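Local coordinates for protein tungsten formylmethanofuran dehydrogenase subunit E (Syntrophus aciditrophicus, PDB 3D00) that is of unconfirmed function but binds zinc through a C-terminal treble-clef finger and belongs to the FmdE family, which is implicated in microbial methanogenesis, at residues T3-L8 against G139-E144; G29-G34 against R130-I135; V37-K42 against V98-D103. All coordinates share one frame; numbering follows the deposited sequence.

Interaction 1: residues T3-L8 against G139-E144; sequences TARNIL and GPDILE
Arg-5 reaches from the N-terminal loop to the turn linking helix 129-138 to strand 143-149, meeting it by packing and through water. Its CG lies anti to the carbonyl carbon (chi1 -70°), and the chain bends at chi2. The packing is on one face of the guanidinium, where Gly-139 CA lies 3.6 Å from Arg-5 NE and Pro-140 CD 3.8 Å from Arg-5 NH1. CG2 of Thr-3 lies over the opposite face, so the flat group is held between aliphatic carbons. Gly-139 has positive phi (54°), and a side chain there would run into Arg-5 CZ. The polar part is indirect: a water accepts from Arg-5 NH2 at 3.0 Å and donates to Asp-141 OD1 at 2.8 Å, while Asp-141 OD2 stays 4.4 Å from NH2, too far for a salt bridge. Arg-5 NH2 also bonds to the carbonyl of Glu-137, and NE weakly to that of Arg-136. With an alanine here, the carbonyl of Glu-137 would probably lose this donor, and Gly-139 and Pro-140 the group packed on them. A positive group thus hydrogen-bonds to carbonyls at the C-terminal end of helix 129-138, where the helix dipole would probably favour it.

Interaction 2: residues G29-G34 against R130-I135; sequences GVLIGG and RLFKEI
Leu-31 and Phe-132 both carry CG anti to the carbonyl carbon (chi1 -67° and -74°), which brings the ends of the two side chains together between helices 28-42 and 129-138, where they cross at about a right angle. CD1 of the leucine touches the ring at CD1 of Phe-132, 3.8 Å away, and lies 4.0 Å from CE1 of the same ring; this methyl approaches obliquely. In Ile-135 the same choice of chi1 for CG1 leaves the CG2 branch anti to the backbone N, and that methyl makes the closest contacts of Ile-135.

Ile-135 CG2 sits against two successive residues of the facing helix. It packs 3.7 Å from CG1 of Ile-32 and 4.0 Å from CB of Leu-31, while its own CG1 lies 4.0 Å from Ile-32 CG1. The two isoleucine side chains also cross at about a right angle, the CG2 methyl and CG1 of Ile-135 both reaching CG1 of Ile-32.

The short helical segments run almost parallel, at 8°, with their axes 10.6 Å apart. At that separation the backbones stay apart and the side chains fill the interface. Neighbouring elements add to the packing: Tyr-12 of helix 12-23 touches both Leu-31 and Ile-135, Trp-116 of helix 111-117 packs on Ile-32, and Pro-28 and Tyr-25 lie against Phe-132.

No hydrogen bond or charge pair joins the two segments; Leu-31, Ile-32 and Ile-135 are buried, and Phe-132 is partly exposed. The contact therefore rests on van der Waals packing and the exclusion of water, and its fit probably depends on the shapes of branched aliphatic side chains set beside one aromatic ring.

Interaction 3: residues V37-K42 against V98-D103; sequences VDLAVK and VRVFLD
Apolar helix-on-sheet packing joins Leu-39 and Ala-40, in the C-terminal part of helix 28-42, to Val-98 and Val-100 of strand 96-102, a strand inside the five-stranded mixed sheet. The helix runs roughly antiparallel to the strand, at 154°, with the short axes 8.4 Å apart. The small side chain of Ala-40 is consistent with this approach: its CB lies 3.7 Å from CG2 of Val-100 and 4.1 Å from CG2 of Val-98. Val-98 CG2 also comes within 3.6 Å of the backbone O of Ala-40; with chi1 at -61° this methyl takes the crowded position between its own backbone N and carbonyl carbon. The other branch of Val-100, CG1, stands anti to the backbone N (chi1 -176°) and meets Leu-39 CD2 at 4.2 Å, the two side chains crossing obliquely. Leu-89 of strand 86-91 adds to the packing on Ala-40. Between the valines, Arg-99 turns to the opposite face of the sheet and forms salt bridges with Glu-55 and with Glu-171 of the second subunit. One face of the strand packs on the helix while the other reaches the second subunit, an alpha-beta layering that fits the conserved alpha+beta core of FmdE proteins.

Helix 28-42 ties interactions 2 and 3 together: its earlier turns pack on helix 129-138 and its later turns on strand 96-102, with the contact centres about 15 Å apart. Interaction 1 lies about 10 Å from the centre of each. Its segment 139-144 follows helix 129-138 and leads into strand 143-149, the sheet neighbour of strand 96-102, and backbone hydrogen bonds join Ile-142 to Asp-103 and Glu-144 to Phe-101. Along the chain, interaction 1 encloses interaction 2, which in turn encloses interaction 3. Ile-32 also touches Leu-102, linking the helix pair to the sheet. Together they join the N-terminal loop, helices and sheet of the alpha+beta domain, away from the zinc site.

Interaction 1: residues T3-L8 against G139-E144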
loop_
_atom_site.group_PDB
_atom_site.type_symbol
_atom_site.label_atom_id
_atom_site.label_comp_id
_atom_site.label_asym_id
_atom_site.label_seq_id
_atom_site.Cartn_x
_atom_site.Cartn_y
_atom_site.Cartn_z
ATOM N N THR A 3 14.314 -25.283 -11.397
ATOM C CA THR A 3 12.878 -25.575 -11.704
ATOM C C THR A 3 12.116 -24.418 -12.358
ATOM O O THR A 3 12.187 -23.292 -11.871
ATOM C CB THR A 3 12.054 -26.002 -10.438
ATOM O OG1 THR A 3 12.770 -26.986 -9.663
ATOM C CG2 THR A 3 10.663 -26.575 -10.859
ATOM N N ALA A 4 11.380 -24.714 -13.441
ATOM C CA ALA A 4 10.604 -23.701 -14.186
ATOM C C ALA A 4 9.421 -23.312 -13.337
ATOM O O ALA A 4 8.608 -24.172 -12.982
ATOM C CB ALA A 4 10.107 -24.244 -15.507
ATOM N N ARG A 5 9.334 -22.027 -13.009
ATOM C CA ARG A 5 8.341 -21.556 -12.074
ATOM C C ARG A 5 7.863 -20.183 -12.436
ATOM O O ARG A 5 8.135 -19.208 -11.716
ATOM C CB ARG A 5 8.913 -21.568 -10.667
ATOM C CG ARG A 5 9.109 -22.974 -10.162
ATOM C CD ARG A 5 8.590 -23.076 -8.806
ATOM N NE ARG A 5 8.556 -24.431 -8.308
ATOM C CZ ARG A 5 7.612 -25.314 -8.604
ATOM N NH1 ARG A 5 6.635 -25.032 -9.460
ATOM N NH2 ARG A 5 7.663 -26.496 -8.042
ATOM N N ASN A 6 7.107 -20.106 -13.527
ATOM C CA ASN A 6 6.393 -18.877 -13.877
ATOM C C ASN A 6 5.374 -18.328 -12.831
ATOM O O ASN A 6 4.688 -19.068 -12.109
ATOM C CB ASN A 6 5.757 -19.032 -15.256
ATOM C CG ASN A 6 6.793 -19.331 -16.315
ATOM O OD1 ASN A 6 7.948 -19.613 -15.984
ATOM N ND2 ASN A 6 6.403 -19.268 -17.579
ATOM N N ILE A 7 5.334 -17.002 -12.738
ATOM C CA ILE A 7 4.432 -16.284 -11.826
ATOM C C ILE A 7 3.576 -15.371 -12.683
ATOM O O ILE A 7 4.072 -14.406 -13.262
ATOM C CB ILE A 7 5.213 -15.535 -10.765
ATOM C CG1 ILE A 7 5.768 -16.562 -9.771
ATOM C CG2 ILE A 7 4.308 -14.521 -10.054
ATOM C CD1 ILE A 7 7.019 -16.131 -9.099
ATOM N N LEU A 8 2.297 -15.732 -12.791
ATOM C CA LEU A 8 1.407 -15.243 -13.838
ATOM C C LEU A 8 2.157 -15.270 -15.205
ATOM O O LEU A 8 2.585 -16.340 -15.630
ATOM C CB LEU A 8 0.807 -13.872 -13.463
ATOM C CG LEU A 8 -0.083 -13.793 -12.203
ATOM C CD1 LEU A 8 -0.499 -12.402 -11.992
ATOM C CD2 LEU A 8 -1.325 -14.670 -12.314
ATOM N N GLY A 139 7.780 -23.854 -4.643
ATOM C CA GLY A 139 6.746 -23.223 -5.456
ATOM C C GLY A 139 5.438 -23.202 -4.699
ATOM O O GLY A 139 5.400 -22.873 -3.508
ATOM N N PRO A 140 4.354 -23.594 -5.356
ATOM C CA PRO A 140 3.082 -23.591 -4.624
ATOM C C PRO A 140 2.844 -24.804 -3.697
ATOM O O PRO A 140 1.806 -24.868 -3.081
ATOM C CB PRO A 140 2.055 -23.619 -5.756
ATOM C CG PRO A 140 2.725 -24.488 -6.784
ATOM C CD PRO A 140 4.184 -24.052 -6.742
ATOM N N ASP A 141 3.774 -25.754 -3.603
ATOM C CA ASP A 141 3.579 -26.965 -2.763
ATOM C C ASP A 141 3.389 -26.680 -1.256
ATOM O O ASP A 141 2.803 -27.485 -0.523
ATOM C CB ASP A 141 4.737 -27.964 -2.957
ATOM C CG ASP A 141 4.956 -28.380 -4.432
ATOM O OD1 ASP A 141 4.083 -28.126 -5.284
ATOM O OD2 ASP A 141 6.013 -28.972 -4.740
ATOM N N ILE A 142 3.855 -25.533 -0.797
ATOM C CA ILE A 142 3.681 -25.152 0.599
ATOM C C ILE A 142 2.426 -24.311 0.857
ATOM O O ILE A 142 2.204 -23.832 1.969
ATOM C CB ILE A 142 4.918 -24.417 1.092
ATOM C CG1 ILE A 142 5.245 -23.221 0.187
ATOM C CG2 ILE A 142 6.090 -25.408 1.130
ATOM C CD1 ILE A 142 6.145 -22.169 0.840
ATOM N N LEU A 143 1.583 -24.191 -0.160
ATOM C CA LEU A 143 0.378 -23.360 -0.085
ATOM C C LEU A 143 -0.925 -24.164 0.072
ATOM O O LEU A 143 -1.002 -25.301 -0.366
ATOM C CB LEU A 143 0.336 -22.478 -1.338
ATOM C CG LEU A 143 1.578 -21.615 -1.546
ATOM C CD1 LEU A 143 1.397 -20.784 -2.804
ATOM C CD2 LEU A 143 1.838 -20.747 -0.359
ATOM N N GLU A 144 -1.913 -23.591 0.751
ATOM C CA GLU A 144 -3.269 -24.139 0.781
ATOM C C GLU A 144 -4.261 -23.063 0.352
ATOM O O GLU A 144 -4.037 -21.889 0.540
ATOM C CB GLU A 144 -3.656 -24.678 2.169
ATOM C CG GLU A 144 -4.887 -25.638 2.198
ATOM C CD GLU A 144 -4.914 -26.700 1.048
ATOM O OE1 GLU A 144 -5.405 -26.403 -0.088
ATOM O OE2 GLU A 144 -4.438 -27.842 1.263
HETATM O O HOH W 1 5.305 -28.274 -7.850
#

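Interaction 2: residues G29-G34 against R130-I135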
loop_
_atom_site.group_PDB
_atom_site.type_symbol
_atom_site.label_atom_id
_atom_site.label_comp_id
_atom_site.label_asym_id
_atom_site.label_seq_id
_atom_site.Cartn_x
_atom_site.Cartn_y
_atom_site.Cartn_z
ATOM N N GLY A 29 9.213 -13.315 1.551
ATOM C CA GLY A 29 7.787 -13.062 1.630
ATOM C C GLY A 29 7.137 -12.648 0.328
ATOM O O GLY A 29 6.029 -13.079 0.012
ATOM N N VAL A 30 7.824 -11.809 -0.445
ATOM C CA VAL A 30 7.290 -11.327 -1.725
ATOM C C VAL A 30 7.452 -12.390 -2.803
ATOM O O VAL A 30 6.636 -12.507 -3.675
ATOM C CB VAL A 30 7.957 -10.018 -2.161
ATOM C CG1 VAL A 30 7.239 -9.446 -3.364
ATOM C CG2 VAL A 30 7.915 -9.048 -1.028
ATOM N N LEU A 31 8.517 -13.172 -2.720
ATOM C CA LEU A 31 8.708 -14.352 -3.592
ATOM C C LEU A 31 7.592 -15.397 -3.340
ATOM O O LEU A 31 6.862 -15.814 -4.269
ATOM C CB LEU A 31 10.126 -14.952 -3.359
ATOM C CG LEU A 31 11.337 -14.121 -3.788
ATOM C CD1 LEU A 31 12.647 -14.727 -3.326
ATOM C CD2 LEU A 31 11.325 -13.982 -5.275
ATOM N N ILE A 32 7.427 -15.788 -2.075
ATOM C CA ILE A 32 6.379 -16.725 -1.731
ATOM C C ILE A 32 5.037 -16.106 -2.150
ATOM O O ILE A 32 4.229 -16.770 -2.764
ATOM C CB ILE A 32 6.418 -17.144 -0.247
ATOM C CG1 ILE A 32 7.720 -17.905 0.053
ATOM C CG2 ILE A 32 5.227 -18.049 0.075
ATOM C CD1 ILE A 32 7.910 -18.190 1.538
ATOM N N GLY A 33 4.853 -14.828 -1.842
ATOM C CA GLY A 33 3.707 -14.035 -2.212
ATOM C C GLY A 33 3.332 -14.148 -3.659
ATOM O O GLY A 33 2.154 -14.187 -3.959
ATOM N N GLY A 34 4.333 -14.170 -4.550
ATOM C CA GLY A 34 4.111 -14.426 -5.980
ATOM C C GLY A 34 3.422 -15.740 -6.310
ATOM O O GLY A 34 2.576 -15.828 -7.237
ATOM N N ARG A 130 20.361 -20.942 0.658
ATOM C CA ARG A 130 19.572 -22.174 0.757
ATOM C C ARG A 130 18.070 -21.845 0.824
ATOM O O ARG A 130 17.282 -22.407 0.078
ATOM C CB ARG A 130 20.018 -23.030 1.968
ATOM C CG ARG A 130 21.411 -23.699 1.839
ATOM N N LEU A 131 17.692 -20.905 1.690
ATOM C CA LEU A 131 16.310 -20.377 1.736
ATOM C C LEU A 131 15.773 -19.988 0.359
ATOM O O LEU A 131 14.660 -20.373 0.004
ATOM C CB LEU A 131 16.193 -19.181 2.706
ATOM C CG LEU A 131 14.837 -18.459 2.804
ATOM C CD1 LEU A 131 13.670 -19.438 3.151
ATOM C CD2 LEU A 131 14.963 -17.332 3.819
ATOM N N PHE A 132 16.569 -19.262 -0.418
ATOM C CA PHE A 132 16.094 -18.726 -1.692
ATOM C C PHE A 132 15.884 -19.853 -2.702
ATOM O O PHE A 132 14.925 -19.839 -3.447
ATOM C CB PHE A 132 17.054 -17.653 -2.239
ATOM C CG PHE A 132 16.975 -16.317 -1.496
ATOM C CD1 PHE A 132 15.752 -15.675 -1.304
ATOM C CD2 PHE A 132 18.118 -15.698 -1.012
ATOM C CE1 PHE A 132 15.661 -14.463 -0.636
ATOM C CE2 PHE A 132 18.026 -14.479 -0.334
ATOM C CZ PHE A 132 16.790 -13.868 -0.150
ATOM N N LYS A 133 16.794 -20.818 -2.725
ATOM C CA LYS A 133 16.661 -21.995 -3.602
ATOM C C LYS A 133 15.413 -22.827 -3.208
ATOM O O LYS A 133 14.665 -23.285 -4.056
ATOM C CB LYS A 133 17.962 -22.826 -3.611
ATOM N N GLU A 134 15.170 -22.976 -1.919
ATOM C CA GLU A 134 14.034 -23.720 -1.450
ATOM C C GLU A 134 12.696 -23.105 -1.840
ATOM O O GLU A 134 11.781 -23.827 -2.256
ATOM C CB GLU A 134 14.058 -23.834 0.065
ATOM C CG GLU A 134 14.995 -24.884 0.583
ATOM C CD GLU A 134 14.714 -25.254 2.009
ATOM O OE1 GLU A 134 13.643 -24.888 2.554
ATOM O OE2 GLU A 134 15.576 -25.928 2.583
ATOM N N ILE A 135 12.559 -21.795 -1.667
ATOM C CA ILE A 135 11.330 -21.114 -2.064
ATOM C C ILE A 135 11.010 -21.450 -3.514
ATOM O O ILE A 135 9.896 -21.795 -3.848
ATOM C CB ILE A 135 11.437 -19.584 -1.896
ATOM C CG1 ILE A 135 11.506 -19.201 -0.415
ATOM C CG2 ILE A 135 10.250 -18.859 -2.545
ATOM C CD1 ILE A 135 11.960 -17.756 -0.220
#

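Interaction 3: residues V37-K42 against V98-D103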
loop_
_atom_site.group_PDB
_atom_site.type_symbol
_atom_site.label_atom_id
_atom_site.label_comp_id
_atom_site.label_asym_id
_atom_site.label_seq_id
_atom_site.Cartn_x
_atom_site.Cartn_y
_atom_site.Cartn_z
ATOM N N VAL A 37 -0.308 -15.383 -5.074
ATOM C CA VAL A 37 -1.156 -14.590 -5.948
ATOM C C VAL A 37 -1.394 -15.322 -7.262
ATOM O O VAL A 37 -2.518 -15.319 -7.770
ATOM C CB VAL A 37 -0.543 -13.189 -6.212
ATOM C CG1 VAL A 37 -1.287 -12.436 -7.359
ATOM C CG2 VAL A 37 -0.525 -12.396 -4.935
ATOM N N ASP A 38 -0.356 -15.975 -7.787
ATOM C CA ASP A 38 -0.513 -16.831 -8.950
ATOM C C ASP A 38 -1.541 -17.960 -8.755
ATOM O O ASP A 38 -2.388 -18.166 -9.607
ATOM C CB ASP A 38 0.852 -17.415 -9.353
ATOM C CG ASP A 38 0.763 -18.375 -10.505
ATOM O OD1 ASP A 38 0.794 -17.940 -11.679
ATOM O OD2 ASP A 38 0.702 -19.572 -10.227
ATOM N N LEU A 39 -1.465 -18.699 -7.644
ATOM C CA LEU A 39 -2.447 -19.771 -7.367
ATOM C C LEU A 39 -3.875 -19.184 -7.196
ATOM O O LEU A 39 -4.861 -19.750 -7.682
ATOM C CB LEU A 39 -2.020 -20.549 -6.113
ATOM C CG LEU A 39 -2.908 -21.701 -5.594
ATOM C CD1 LEU A 39 -3.023 -22.702 -6.690
ATOM C CD2 LEU A 39 -2.382 -22.366 -4.285
ATOM N N ALA A 40 -3.959 -18.054 -6.489
ATOM C CA ALA A 40 -5.220 -17.357 -6.235
ATOM C C ALA A 40 -5.874 -16.962 -7.575
ATOM O O ALA A 40 -7.021 -17.335 -7.844
ATOM C CB ALA A 40 -4.976 -16.138 -5.358
ATOM N N VAL A 41 -5.133 -16.267 -8.442
ATOM C CA VAL A 41 -5.673 -15.827 -9.754
ATOM C C VAL A 41 -6.111 -17.031 -10.582
ATOM O O VAL A 41 -7.144 -16.980 -11.213
ATOM C CB VAL A 41 -4.657 -14.960 -10.589
ATOM C CG1 VAL A 41 -5.098 -14.841 -12.041
ATOM C CG2 VAL A 41 -4.434 -13.613 -9.970
ATOM N N LYS A 42 -5.341 -18.114 -10.540
ATOM C CA LYS A 42 -5.654 -19.343 -11.280
ATOM C C LYS A 42 -6.920 -20.038 -10.810
ATOM O O LYS A 42 -7.388 -20.905 -11.491
ATOM C CB LYS A 42 -4.491 -20.345 -11.199
ATOM C CG LYS A 42 -3.368 -20.136 -12.245
ATOM C CD LYS A 42 -2.444 -21.386 -12.367
ATOM C CE LYS A 42 -1.442 -21.513 -11.187
ATOM N NZ LYS A 42 -1.334 -22.914 -10.628
ATOM N N VAL A 98 -11.176 -16.533 -3.123
ATOM C CA VAL A 98 -10.307 -17.599 -2.671
ATOM C C VAL A 98 -9.245 -17.011 -1.787
ATOM O O VAL A 98 -8.725 -15.974 -2.089
ATOM C CB VAL A 98 -9.657 -18.382 -3.859
ATOM C CG1 VAL A 98 -10.721 -18.993 -4.684
ATOM C CG2 VAL A 98 -8.831 -17.489 -4.737
ATOM N N ARG A 99 -8.964 -17.704 -0.687
ATOM C CA ARG A 99 -7.920 -17.326 0.221
ATOM C C ARG A 99 -6.796 -18.318 0.107
ATOM O O ARG A 99 -7.037 -19.535 0.064
ATOM C CB ARG A 99 -8.435 -17.365 1.633
ATOM C CG ARG A 99 -7.453 -16.898 2.661
ATOM C CD ARG A 99 -8.183 -16.992 4.001
ATOM N NE ARG A 99 -7.385 -16.458 5.081
ATOM C CZ ARG A 99 -6.676 -17.177 5.916
ATOM N NH1 ARG A 99 -6.678 -18.482 5.811
ATOM N NH2 ARG A 99 -5.945 -16.568 6.840
ATOM N N VAL A 100 -5.567 -17.789 0.091
ATOM C CA VAL A 100 -4.374 -18.594 -0.011
ATOM C C VAL A 100 -3.478 -18.256 1.150
ATOM O O VAL A 100 -3.276 -17.098 1.480
ATOM C CB VAL A 100 -3.589 -18.367 -1.340
ATOM C CG1 VAL A 100 -2.412 -19.337 -1.398
ATOM C CG2 VAL A 100 -4.491 -18.533 -2.532
ATOM N N PHE A 101 -2.933 -19.301 1.745
ATOM C CA PHE A 101 -2.068 -19.181 2.859
ATOM C C PHE A 101 -1.037 -20.320 2.877
ATOM O O PHE A 101 -1.119 -21.277 2.094
ATOM C CB PHE A 101 -2.918 -19.152 4.144
ATOM C CG PHE A 101 -3.782 -20.381 4.379
ATOM C CD1 PHE A 101 -4.979 -20.531 3.738
ATOM C CD2 PHE A 101 -3.396 -21.350 5.277
ATOM C CE1 PHE A 101 -5.781 -21.633 3.988
ATOM C CE2 PHE A 101 -4.192 -22.466 5.538
ATOM C CZ PHE A 101 -5.384 -22.598 4.888
ATOM N N LEU A 102 -0.065 -20.196 3.772
ATOM C CA LEU A 102 0.977 -21.201 3.925
ATOM C C LEU A 102 0.517 -22.349 4.838
ATOM O O LEU A 102 -0.104 -22.134 5.876
ATOM C CB LEU A 102 2.271 -20.572 4.445
ATOM C CG LEU A 102 3.276 -20.088 3.390
ATOM C CD1 LEU A 102 2.522 -19.276 2.394
ATOM C CD2 LEU A 102 4.445 -19.286 4.017
ATOM N N ASP A 103 0.840 -23.560 4.408
ATOM C CA ASP A 103 0.474 -24.795 5.081
ATOM C C ASP A 103 1.790 -25.386 5.621
ATOM O O ASP A 103 2.563 -25.995 4.880
ATOM C CB ASP A 103 -0.194 -25.721 4.052
ATOM C CG ASP A 103 -1.041 -26.832 4.675
ATOM O OD1 ASP A 103 -1.815 -26.569 5.618
ATOM O OD2 ASP A 103 -0.960 -27.981 4.162
#